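Local coordinates for protein glycerol-3-phosphate dehydrogenase [NAD(+)] 1 (Saccharomyces cerevisiae, PDB 4FGW) that catalyses the NAD-linked interconversion of dihydroxyacetone phosphate and sn-glycerol 3-phosphate, supporting production of glycerol, the osmoregulator that yeast accumulates under hyperosmotic stress, at residues T38-G43 with D113-V118; Q69-E74 with P109-S114; D324-E329 with I369-Y374; C252-G257 with K313-M318. All coordinates share one frame; numbering follows the deposited sequence.

Contact 1 (T38-G43 with D113-V118)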
# COMPACT_ATOMS: atom_id res chain seq x y z
N THR A 38 0.16 11.89 -32.06
CA THR A 38 -1.10 11.25 -32.46
C THR A 38 -1.51 10.21 -31.42
O THR A 38 -0.69 9.41 -30.96
CB THR A 38 -1.01 10.68 -33.89
OG1 THR A 38 -0.79 11.75 -34.81
CG2 THR A 38 -2.27 9.90 -34.30
N VAL A 39 -2.80 10.23 -31.06
CA VAL A 39 -3.40 9.28 -30.12
C VAL A 39 -4.31 8.33 -30.91
O VAL A 39 -5.22 8.77 -31.61
CB VAL A 39 -4.17 10.00 -28.97
CG1 VAL A 39 -4.82 9.00 -28.01
CG2 VAL A 39 -3.24 10.95 -28.21
N ILE A 40 -4.03 7.02 -30.83
CA ILE A 40 -4.84 5.98 -31.48
C ILE A 40 -5.78 5.46 -30.37
O ILE A 40 -5.33 4.68 -29.52
CB ILE A 40 -3.96 4.85 -32.09
CG1 ILE A 40 -2.85 5.38 -33.06
CG2 ILE A 40 -4.80 3.73 -32.73
CD1 ILE A 40 -3.28 6.22 -34.28
N GLY A 41 -7.02 5.95 -30.33
CA GLY A 41 -7.94 5.55 -29.27
C GLY A 41 -9.39 5.97 -29.32
O GLY A 41 -10.27 5.13 -29.55
N SER A 42 -9.64 7.25 -29.00
CA SER A 42 -10.97 7.90 -29.00
C SER A 42 -12.03 7.50 -27.96
O SER A 42 -13.05 8.19 -27.84
CB SER A 42 -11.56 7.99 -30.41
OG SER A 42 -12.05 6.75 -30.88
N GLY A 43 -11.79 6.44 -27.19
CA GLY A 43 -12.71 6.02 -26.14
C GLY A 43 -12.57 6.86 -24.88
O GLY A 43 -12.14 8.01 -24.94
N ASP A 113 -4.04 8.70 -42.08
CA ASP A 113 -3.91 10.14 -42.16
C ASP A 113 -3.46 10.73 -40.83
O ASP A 113 -2.74 11.72 -40.78
CB ASP A 113 -5.22 10.79 -42.61
CG ASP A 113 -5.08 12.28 -42.84
OD1 ASP A 113 -6.05 13.02 -42.68
OD2 ASP A 113 -3.98 12.73 -43.19
N SER A 114 -3.91 10.11 -39.74
CA SER A 114 -3.60 10.58 -38.38
C SER A 114 -2.11 10.36 -38.06
O SER A 114 -1.52 11.14 -37.31
CB SER A 114 -4.48 9.86 -37.36
OG SER A 114 -4.20 8.47 -37.31
N VAL A 115 -1.52 9.33 -38.67
CA VAL A 115 -0.12 8.92 -38.53
C VAL A 115 0.83 9.65 -39.52
O VAL A 115 2.05 9.59 -39.35
CB VAL A 115 -0.06 7.35 -38.55
CG1 VAL A 115 1.24 6.79 -39.13
CG2 VAL A 115 -0.33 6.78 -37.16
N LYS A 116 0.23 10.46 -40.39
CA LYS A 116 0.93 11.27 -41.38
C LYS A 116 2.15 11.89 -40.80
O LYS A 116 2.08 12.88 -40.09
CB LYS A 116 0.02 12.38 -41.90
CG LYS A 116 0.13 12.62 -43.39
CD LYS A 116 1.48 13.22 -43.77
CE LYS A 116 1.44 14.02 -45.08
NZ LYS A 116 1.45 15.50 -44.87
N ASP A 117 3.30 11.32 -41.12
CA ASP A 117 4.52 11.61 -40.40
C ASP A 117 4.26 12.24 -39.05
O ASP A 117 3.96 13.42 -38.89
CB ASP A 117 5.59 12.34 -41.23
CG ASP A 117 6.84 11.49 -41.40
OD1 ASP A 117 7.78 11.63 -40.59
OD2 ASP A 117 6.87 10.66 -42.32
N VAL A 118 4.39 11.38 -38.07
CA VAL A 118 4.06 11.65 -36.72
C VAL A 118 5.30 11.19 -36.04
O VAL A 118 5.98 10.31 -36.52
CB VAL A 118 2.92 10.75 -36.33
CG1 VAL A 118 3.42 9.35 -36.24
CG2 VAL A 118 2.28 11.19 -35.07

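Contact 2 (Q69-E74 with P109-S114)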
# COMPACT_ATOMS: atom_id res chain seq x y z
N GLN A 69 -3.48 14.94 -33.19
CA GLN A 69 -4.43 14.14 -33.95
C GLN A 69 -4.92 12.96 -33.10
O GLN A 69 -4.14 12.36 -32.36
CB GLN A 69 -3.79 13.64 -35.24
CG GLN A 69 -4.77 13.53 -36.41
CD GLN A 69 -5.10 14.83 -37.12
OE1 GLN A 69 -6.08 14.92 -37.86
NE2 GLN A 69 -4.29 15.87 -36.95
N MET A 70 -6.22 12.65 -33.19
CA MET A 70 -6.80 11.52 -32.46
C MET A 70 -7.58 10.65 -33.43
O MET A 70 -8.55 11.12 -34.03
CB MET A 70 -7.68 11.98 -31.29
CG MET A 70 -8.30 10.82 -30.51
SD MET A 70 -9.31 11.29 -29.09
CE MET A 70 -10.69 12.06 -29.90
N TRP A 71 -7.15 9.38 -33.59
CA TRP A 71 -7.85 8.46 -34.47
C TRP A 71 -9.17 8.02 -33.84
O TRP A 71 -9.18 7.39 -32.78
CB TRP A 71 -7.00 7.26 -34.92
CG TRP A 71 -7.80 6.30 -35.77
CD1 TRP A 71 -8.27 6.53 -37.03
CD2 TRP A 71 -8.34 5.04 -35.36
NE1 TRP A 71 -9.02 5.46 -37.46
CE2 TRP A 71 -9.08 4.53 -36.45
CE3 TRP A 71 -8.25 4.27 -34.18
CZ2 TRP A 71 -9.73 3.29 -36.40
CZ3 TRP A 71 -8.90 3.05 -34.13
CH2 TRP A 71 -9.62 2.56 -35.24
N VAL A 72 -10.27 8.36 -34.51
CA VAL A 72 -11.63 8.02 -34.09
C VAL A 72 -12.23 7.06 -35.13
O VAL A 72 -12.29 7.41 -36.30
CB VAL A 72 -12.52 9.28 -33.91
CG1 VAL A 72 -13.90 8.91 -33.35
CG2 VAL A 72 -11.85 10.33 -33.03
N PHE A 73 -12.64 5.85 -34.69
CA PHE A 73 -13.30 4.89 -35.56
C PHE A 73 -14.67 5.50 -35.85
O PHE A 73 -15.46 5.69 -34.93
CB PHE A 73 -13.43 3.50 -34.89
CG PHE A 73 -14.09 2.45 -35.77
CD1 PHE A 73 -13.33 1.70 -36.67
CD2 PHE A 73 -15.46 2.24 -35.72
CE1 PHE A 73 -13.94 0.75 -37.49
CE2 PHE A 73 -16.07 1.29 -36.55
CZ PHE A 73 -15.31 0.55 -37.43
N GLU A 74 -14.90 5.92 -37.11
CA GLU A 74 -16.11 6.60 -37.54
C GLU A 74 -17.43 5.91 -37.19
O GLU A 74 -17.63 4.74 -37.49
CB GLU A 74 -16.05 7.01 -39.03
CG GLU A 74 -17.00 8.13 -39.41
CD GLU A 74 -16.69 9.49 -38.81
OE1 GLU A 74 -15.95 10.27 -39.45
OE2 GLU A 74 -17.19 9.78 -37.70
N PRO A 109 -10.87 10.31 -38.82
CA PRO A 109 -11.44 8.97 -39.05
C PRO A 109 -10.52 7.99 -39.77
O PRO A 109 -10.78 6.78 -39.75
CB PRO A 109 -12.71 9.26 -39.86
CG PRO A 109 -12.41 10.53 -40.59
CD PRO A 109 -11.36 11.29 -39.82
N ASP A 110 -9.45 8.51 -40.43
CA ASP A 110 -8.48 7.72 -41.18
C ASP A 110 -7.24 7.44 -40.34
O ASP A 110 -6.55 8.38 -39.92
CB ASP A 110 -8.12 8.42 -42.50
CG ASP A 110 -7.36 7.57 -43.50
OD1 ASP A 110 -6.20 7.19 -43.19
OD2 ASP A 110 -7.88 7.34 -44.61
N LEU A 111 -6.99 6.18 -40.07
CA LEU A 111 -5.83 5.76 -39.34
C LEU A 111 -4.58 6.33 -39.94
O LEU A 111 -3.81 6.98 -39.26
CB LEU A 111 -5.76 4.24 -39.33
CG LEU A 111 -4.92 3.54 -38.28
CD1 LEU A 111 -5.10 4.17 -36.94
CD2 LEU A 111 -5.26 2.09 -38.21
N ILE A 112 -4.37 6.07 -41.22
CA ILE A 112 -3.14 6.46 -41.88
C ILE A 112 -2.96 7.96 -41.94
O ILE A 112 -1.86 8.45 -41.85
CB ILE A 112 -3.09 5.87 -43.28
CG1 ILE A 112 -3.46 4.41 -43.21
CG2 ILE A 112 -1.70 6.00 -43.86
CD1 ILE A 112 -3.61 3.98 -41.82
N ASP A 113 -4.04 8.70 -42.08
CA ASP A 113 -3.91 10.14 -42.16
C ASP A 113 -3.46 10.73 -40.83
O ASP A 113 -2.74 11.72 -40.78
CB ASP A 113 -5.22 10.79 -42.61
CG ASP A 113 -5.08 12.28 -42.84
OD1 ASP A 113 -6.05 13.02 -42.68
OD2 ASP A 113 -3.98 12.73 -43.19
N SER A 114 -3.91 10.11 -39.74
CA SER A 114 -3.60 10.58 -38.38
C SER A 114 -2.11 10.36 -38.06
O SER A 114 -1.52 11.14 -37.31
CB SER A 114 -4.48 9.86 -37.36
OG SER A 114 -4.20 8.47 -37.31

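Contact 3 (D324-E329 with I369-Y374)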
# COMPACT_ATOMS: atom_id res chain seq x y z
N ASP A 324 -21.19 -18.51 -6.91
CA ASP A 324 -19.92 -18.55 -7.57
C ASP A 324 -19.62 -17.17 -8.10
O ASP A 324 -20.46 -16.29 -8.08
CB ASP A 324 -19.93 -19.57 -8.70
CG ASP A 324 -19.97 -20.99 -8.20
OD1 ASP A 324 -19.69 -21.19 -7.01
OD2 ASP A 324 -20.26 -21.90 -9.00
N ALA A 325 -18.41 -16.99 -8.58
CA ALA A 325 -18.00 -15.73 -9.14
C ALA A 325 -19.02 -15.18 -10.10
O ALA A 325 -19.60 -14.12 -9.87
CB ALA A 325 -16.69 -15.91 -9.84
N TRP A 326 -19.22 -15.89 -11.20
CA TRP A 326 -19.97 -15.40 -12.34
C TRP A 326 -21.41 -15.08 -12.05
O TRP A 326 -22.01 -14.20 -12.65
CB TRP A 326 -19.84 -16.40 -13.44
CG TRP A 326 -18.43 -16.65 -13.77
CD1 TRP A 326 -17.69 -16.01 -14.69
CD2 TRP A 326 -17.58 -17.62 -13.18
NE1 TRP A 326 -16.42 -16.51 -14.72
CE2 TRP A 326 -16.33 -17.51 -13.80
CE3 TRP A 326 -17.76 -18.57 -12.19
CZ2 TRP A 326 -15.27 -18.31 -13.46
CZ3 TRP A 326 -16.70 -19.37 -11.85
CH2 TRP A 326 -15.47 -19.23 -12.49
N GLU A 327 -21.94 -15.79 -11.10
CA GLU A 327 -23.27 -15.53 -10.57
C GLU A 327 -23.23 -14.14 -9.90
O GLU A 327 -24.17 -13.36 -10.05
CB GLU A 327 -23.65 -16.61 -9.54
CG GLU A 327 -25.14 -16.70 -9.24
CD GLU A 327 -25.63 -17.97 -8.56
OE1 GLU A 327 -26.87 -18.16 -8.49
OE2 GLU A 327 -24.79 -18.78 -8.11
N CYS A 328 -22.12 -13.84 -9.19
CA CYS A 328 -21.88 -12.56 -8.52
C CYS A 328 -21.53 -11.45 -9.53
O CYS A 328 -21.92 -10.30 -9.33
CB CYS A 328 -20.80 -12.71 -7.45
SG CYS A 328 -21.31 -13.73 -6.04
N GLU A 329 -20.82 -11.81 -10.62
CA GLU A 329 -20.40 -10.93 -11.72
C GLU A 329 -21.62 -10.37 -12.46
O GLU A 329 -21.64 -9.19 -12.79
CB GLU A 329 -19.49 -11.72 -12.69
CG GLU A 329 -18.64 -10.88 -13.62
CD GLU A 329 -17.74 -11.66 -14.55
OE1 GLU A 329 -18.25 -12.58 -15.24
OE2 GLU A 329 -16.54 -11.34 -14.63
N ILE A 369 -10.06 -20.99 -5.09
CA ILE A 369 -11.34 -20.54 -4.52
C ILE A 369 -12.35 -20.27 -5.66
O ILE A 369 -13.49 -20.76 -5.59
CB ILE A 369 -11.13 -19.30 -3.59
CG1 ILE A 369 -10.41 -19.71 -2.28
CG2 ILE A 369 -12.46 -18.59 -3.28
CD1 ILE A 369 -9.68 -18.54 -1.55
N VAL A 370 -11.93 -19.50 -6.68
CA VAL A 370 -12.73 -19.08 -7.84
C VAL A 370 -13.18 -20.25 -8.72
O VAL A 370 -14.38 -20.39 -8.97
CB VAL A 370 -12.02 -17.95 -8.65
CG1 VAL A 370 -12.77 -17.65 -9.95
CG2 VAL A 370 -11.85 -16.68 -7.82
N TYR A 371 -12.23 -21.08 -9.20
CA TYR A 371 -12.51 -22.19 -10.12
C TYR A 371 -12.95 -23.47 -9.49
O TYR A 371 -13.95 -24.05 -9.91
CB TYR A 371 -11.37 -22.37 -11.13
CG TYR A 371 -11.33 -21.23 -12.11
CD1 TYR A 371 -10.61 -20.07 -11.83
CD2 TYR A 371 -12.09 -21.26 -13.27
CE1 TYR A 371 -10.62 -18.98 -12.69
CE2 TYR A 371 -12.11 -20.18 -14.15
CZ TYR A 371 -11.37 -19.04 -13.86
OH TYR A 371 -11.38 -17.98 -14.73
N ASN A 372 -12.22 -23.93 -8.47
CA ASN A 372 -12.58 -25.14 -7.75
C ASN A 372 -13.41 -24.69 -6.53
O ASN A 372 -13.83 -23.53 -6.50
CB ASN A 372 -11.31 -25.95 -7.41
CG ASN A 372 -10.47 -26.23 -8.64
OD1 ASN A 372 -10.95 -26.74 -9.66
ND2 ASN A 372 -9.21 -25.83 -8.60
N ASN A 373 -13.64 -25.51 -5.53
CA ASN A 373 -14.48 -24.99 -4.47
C ASN A 373 -13.81 -24.92 -3.14
O ASN A 373 -14.34 -25.37 -2.14
CB ASN A 373 -15.79 -25.75 -4.38
CG ASN A 373 -16.81 -25.22 -5.34
OD1 ASN A 373 -16.91 -25.67 -6.48
ND2 ASN A 373 -17.57 -24.23 -4.89
N TYR A 374 -12.63 -24.32 -3.15
CA TYR A 374 -11.78 -24.15 -1.98
C TYR A 374 -12.43 -23.27 -0.89
O TYR A 374 -12.97 -22.21 -1.21
CB TYR A 374 -10.34 -23.76 -2.36
CG TYR A 374 -9.49 -24.95 -2.76
CD1 TYR A 374 -8.36 -25.30 -2.04
CD2 TYR A 374 -9.84 -25.74 -3.86
CE1 TYR A 374 -7.58 -26.41 -2.39
CE2 TYR A 374 -9.08 -26.86 -4.21
CZ TYR A 374 -7.95 -27.18 -3.49
OH TYR A 374 -7.18 -28.26 -3.85

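Contact 4 (C252-G257 with K313-M318)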
# COMPACT_ATOMS: atom_id res chain seq x y z
N CYS A 252 -8.63 -9.78 -1.32
CA CYS A 252 -9.06 -8.72 -0.38
C CYS A 252 -10.57 -8.77 -0.17
O CYS A 252 -11.02 -8.64 0.97
CB CYS A 252 -8.62 -7.34 -0.86
SG CYS A 252 -6.84 -7.10 -0.86
N GLY A 253 -11.31 -8.92 -1.27
CA GLY A 253 -12.77 -9.01 -1.26
C GLY A 253 -13.25 -10.20 -0.46
O GLY A 253 -14.16 -10.06 0.37
N PHE A 254 -12.60 -11.37 -0.67
CA PHE A 254 -12.91 -12.61 0.06
C PHE A 254 -12.79 -12.36 1.55
O PHE A 254 -13.71 -12.64 2.31
CB PHE A 254 -11.95 -13.75 -0.35
CG PHE A 254 -12.00 -14.21 -1.79
CD1 PHE A 254 -10.89 -14.76 -2.40
CD2 PHE A 254 -13.18 -14.11 -2.52
CE1 PHE A 254 -10.94 -15.19 -3.73
CE2 PHE A 254 -13.23 -14.53 -3.85
CZ PHE A 254 -12.11 -15.07 -4.44
N VAL A 255 -11.66 -11.79 1.94
CA VAL A 255 -11.31 -11.48 3.32
C VAL A 255 -12.22 -10.41 3.98
O VAL A 255 -12.58 -10.56 5.15
CB VAL A 255 -9.79 -11.21 3.34
CG1 VAL A 255 -9.42 -9.84 3.90
CG2 VAL A 255 -9.05 -12.34 4.03
N GLU A 256 -12.64 -9.39 3.20
CA GLU A 256 -13.56 -8.34 3.65
C GLU A 256 -14.97 -8.91 3.85
O GLU A 256 -15.55 -8.73 4.93
CB GLU A 256 -13.61 -7.19 2.63
CG GLU A 256 -12.45 -6.21 2.75
CD GLU A 256 -12.46 -5.04 1.79
OE1 GLU A 256 -13.43 -4.89 1.03
OE2 GLU A 256 -11.47 -4.26 1.80
N GLY A 257 -15.48 -9.63 2.84
CA GLY A 257 -16.78 -10.27 2.83
C GLY A 257 -16.99 -11.27 3.95
O GLY A 257 -18.12 -11.47 4.40
N LYS A 313 -15.42 -6.04 -5.29
CA LYS A 313 -16.88 -6.08 -5.12
C LYS A 313 -17.46 -7.47 -5.38
O LYS A 313 -18.28 -7.93 -4.59
CB LYS A 313 -17.56 -5.02 -6.01
CG LYS A 313 -18.98 -4.66 -5.60
CD LYS A 313 -19.50 -3.46 -6.39
CE LYS A 313 -20.84 -3.00 -5.86
NZ LYS A 313 -21.25 -1.70 -6.46
N VAL A 314 -17.03 -8.14 -6.48
CA VAL A 314 -17.48 -9.50 -6.85
C VAL A 314 -17.06 -10.50 -5.77
O VAL A 314 -17.90 -11.26 -5.28
CB VAL A 314 -17.04 -9.93 -8.28
CG1 VAL A 314 -17.18 -11.44 -8.50
CG2 VAL A 314 -17.82 -9.17 -9.34
N ALA A 315 -15.77 -10.44 -5.38
CA ALA A 315 -15.15 -11.29 -4.38
C ALA A 315 -15.82 -11.16 -3.01
O ALA A 315 -15.98 -12.16 -2.30
CB ALA A 315 -13.68 -10.96 -4.28
N ARG A 316 -16.22 -9.93 -2.65
CA ARG A 316 -16.91 -9.58 -1.40
C ARG A 316 -18.30 -10.25 -1.37
O ARG A 316 -18.68 -10.81 -0.34
CB ARG A 316 -17.03 -8.05 -1.29
CG ARG A 316 -16.95 -7.53 0.12
CD ARG A 316 -17.18 -6.03 0.16
NE ARG A 316 -15.97 -5.26 -0.15
CZ ARG A 316 -15.91 -4.29 -1.06
NH1 ARG A 316 -16.98 -3.97 -1.77
NH2 ARG A 316 -14.77 -3.64 -1.26
N LEU A 317 -19.02 -10.23 -2.51
CA LEU A 317 -20.34 -10.85 -2.64
C LEU A 317 -20.23 -12.37 -2.58
O LEU A 317 -21.07 -13.00 -1.93
CB LEU A 317 -21.08 -10.37 -3.90
CG LEU A 317 -22.55 -10.82 -4.05
CD1 LEU A 317 -23.44 -10.28 -2.92
CD2 LEU A 317 -23.11 -10.44 -5.39
N MET A 318 -19.18 -12.96 -3.21
CA MET A 318 -18.89 -14.40 -3.18
C MET A 318 -18.81 -14.89 -1.73
O MET A 318 -19.30 -15.97 -1.41
CB MET A 318 -17.56 -14.69 -3.88
CG MET A 318 -17.65 -14.80 -5.38
SD MET A 318 -16.00 -14.84 -6.13
CE MET A 318 -15.48 -16.51 -5.75

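Contact 1 (T38-G43 with D113-V118)
Thr38 reaches from strand 35-40 to the backbone of helix 111-115 and gives its hydroxyl to a carbonyl there: Thr38 OG1 donates a hydrogen bond to Ser114 O over 2.7 Å. The donor stands 32° out of the carbonyl plane, with a C=O...OG1 angle of 148°. With chi1 at -63°, OG1 sits beside the threonine's own N while CG2 swings the other way, to 3.8 Å from Ser114 CB. One short side chain thus meets the same serine twice, through a polar and an apolar branch. Val118, crossing at about a right angle, brings CG2 to 3.1 Å from Thr38 OG1, a tight packing contact. Two residues along the strand, Ile40 brings its terminal CD1 up against both Ser114 OG (3.9 Å) and Val115 CG2 (4.2 Å). The serine hydroxyl takes no polar partner here; it is spent on Leu111 O, one turn back in its helix.

Further out, Thr38 is fixed by backbone bonds to Ile120 and Val122 of strand 120-123, while Val39 pairs with Gln69 and Trp71. The strand then runs into Gly41, Ser42 and Gly43, which by similarity bind NAD(+), in a stretch consistent with the glycine-rich turn of a Rossmann fold. A valine in place of Thr38 would probably leave Ser114 O without this donor in a buried setting. Chemically, a single hydroxyl satisfies a buried carbonyl and ties the crossover helix to a central strand of the sheet, while methyl groups fill in around the bond.

Contact 2 (Q69-E74 with P109-S114)
Gln69 and Ser114 bring their CA atoms to 5.7 Å, and Val72 and Pro109 close further to 5.1 Å. The two segments therefore run in opposite senses, the strand beside Ser114 late in helix 111-115 and the following loop beside Pro109, just before the helix. Backbone meets backbone directly where Pro109 CA points its hydrogen at Val72 O, a nearly straight CA-H...O contact of 3.3 Å (167° at the hydrogen).

Trp71 carries most of the side-chain contact. Its CG stands anti to the backbone N (chi1 177°), which turns the indole toward the helix start. Trp71 NE1 donates to Pro109 O at 3.2 Å, a bent bond (135°) that reaches the oxygen from above the carbonyl plane. Leu111 CD1 sits over one face, 3.7 Å from the centroid of the five-membered ring, as a CH-pi contact; Phe73 N lies over the other face. Hydrogen bond and methyl together help to fix how the indole is turned. Glu74 runs alongside Pro109: Glu74 OE1 lies 3.4 Å from Pro109 CB and is also hydrogen-bonded to Thr83 OG1. Gln69 lays CG against Ser114 CA, and its OE1 accepts a hydrogen bond from Asn108 ND2. Asp110 caps the helix, its OD1 accepting from Asp113 N.

This is the crossover of a Rossmann fold: helix 111-115 follows edge strand 105-108 and passes over strands 67-71 and 35-40 toward strand 120-123, close to Phe73, a probable NAD(+)-binding residue.

Contact 3 (D324-E329 with I369-Y374)
Trp326 and Tyr371 form an offset edge-to-face aromatic pair in the all-helical C-terminal part of the enzyme, where the first turn of helix 325-333 meets residues late in helix 361-371. The indole supplies the edge and the phenol the face. The six-membered ring of Trp326 lies 5.4 Å from the Tyr371 ring, centroid to centroid, with the planes at 68°. Trp326 CZ2 comes closest, 3.7 Å from Tyr371 CE2, and CH2 stands over the phenol face.

Both rings leave the backbone with CG anti to the carbonyl carbon (chi1 -56° for Trp326, -70° for Tyr371), and their outer ends converge although neither CB points at the other segment. Tyr371 is also held at its far end: OH is hydrogen-bonded to Leu341 O in helix 340-354, which ties the phenol to a third helix. A leucine at Tyr371 would probably leave the Trp326 edge without a flat face to rest on and Leu341 O without its hydroxyl partner.

Next to the aromatic pair is a small apolar seam. Val370 CG1 touches Trp326 CH2 at 4.0 Å and Ala325 CB at 4.3 Å, and that same alanine methyl lies over the rim of one indole face. In the next shell, Phe254 of helix 235-257 packs on Val370, and Met318 on Ala325. The indole also meets backbone, Trp326 CZ3 coming to 3.8 Å from Val370 O.

Contact 4 (C252-G257 with K313-M318)
Glu256 and Arg316 join this helix pair by a salt bridge. Arg316 approaches side-on and makes two hydrogen bonds, from NE (2.8 Å) and NH2 (2.9 Å), to a single carboxylate oxygen, Glu256 OE1. The two groups are nearly coplanar, 13° apart, and OE1 lies at the guanidinium edge; a bend at chi3 (-82°) turns the arginine's end toward it. Glu256 OE2 has a weak hydrogen bond to Ser265 OG.

Backbone contact comes from glycines. Gly253 O meets Arg316 CA at 3.3 Å in a CA-H...O contact, and Gly253 CA lies 3.7 Å from Ala315 CB. A CB at Gly253 or Gly257 would collide with helix 310-320, so bare backbone permits the 6.8 Å axis separation, with the short segments crossing at -40°.

The apolar part gathers round Phe254. Ala315 CB sits 3.6 Å from Phe254 CE2, Ala315 O lies at the ring edge, and Met318 SD, in the ring plane, makes a Met-aromatic contact.

The contact thus joins two helices of the helical C-terminal part, and helix 310-320 also carries Arg310 and Asn311, which by similarity bind substrate. Helix 261-283 packs on Cys252 and Val255, helix 325-333 on Val314 and Leu317, and Ile369 and Val370 of helix 361-371 touch Phe254.

Contacts 1 and 2 share helix 111-115 and set it on neighbouring parallel strands of the Rossmann sheet; all touching residues of contact 1 are buried, whereas contact 2 opens to the surface around Pro109. Their polar links end on backbone carbonyls, one reached by a hydroxyl, the other by an indole N-H. Contacts 3 and 4 belong to a helical region, the centre of contact 3 lying about 41 Å from that of contact 1. Centred 11 Å apart, they touch through Phe254 with Ile369 and Met318 with Ala325. Both are partly buried, yet contact 3 relies on aromatic and aliphatic packing without a cross-segment hydrogen bond, whereas contact 4 combines glycine-mediated closeness with a salt bridge.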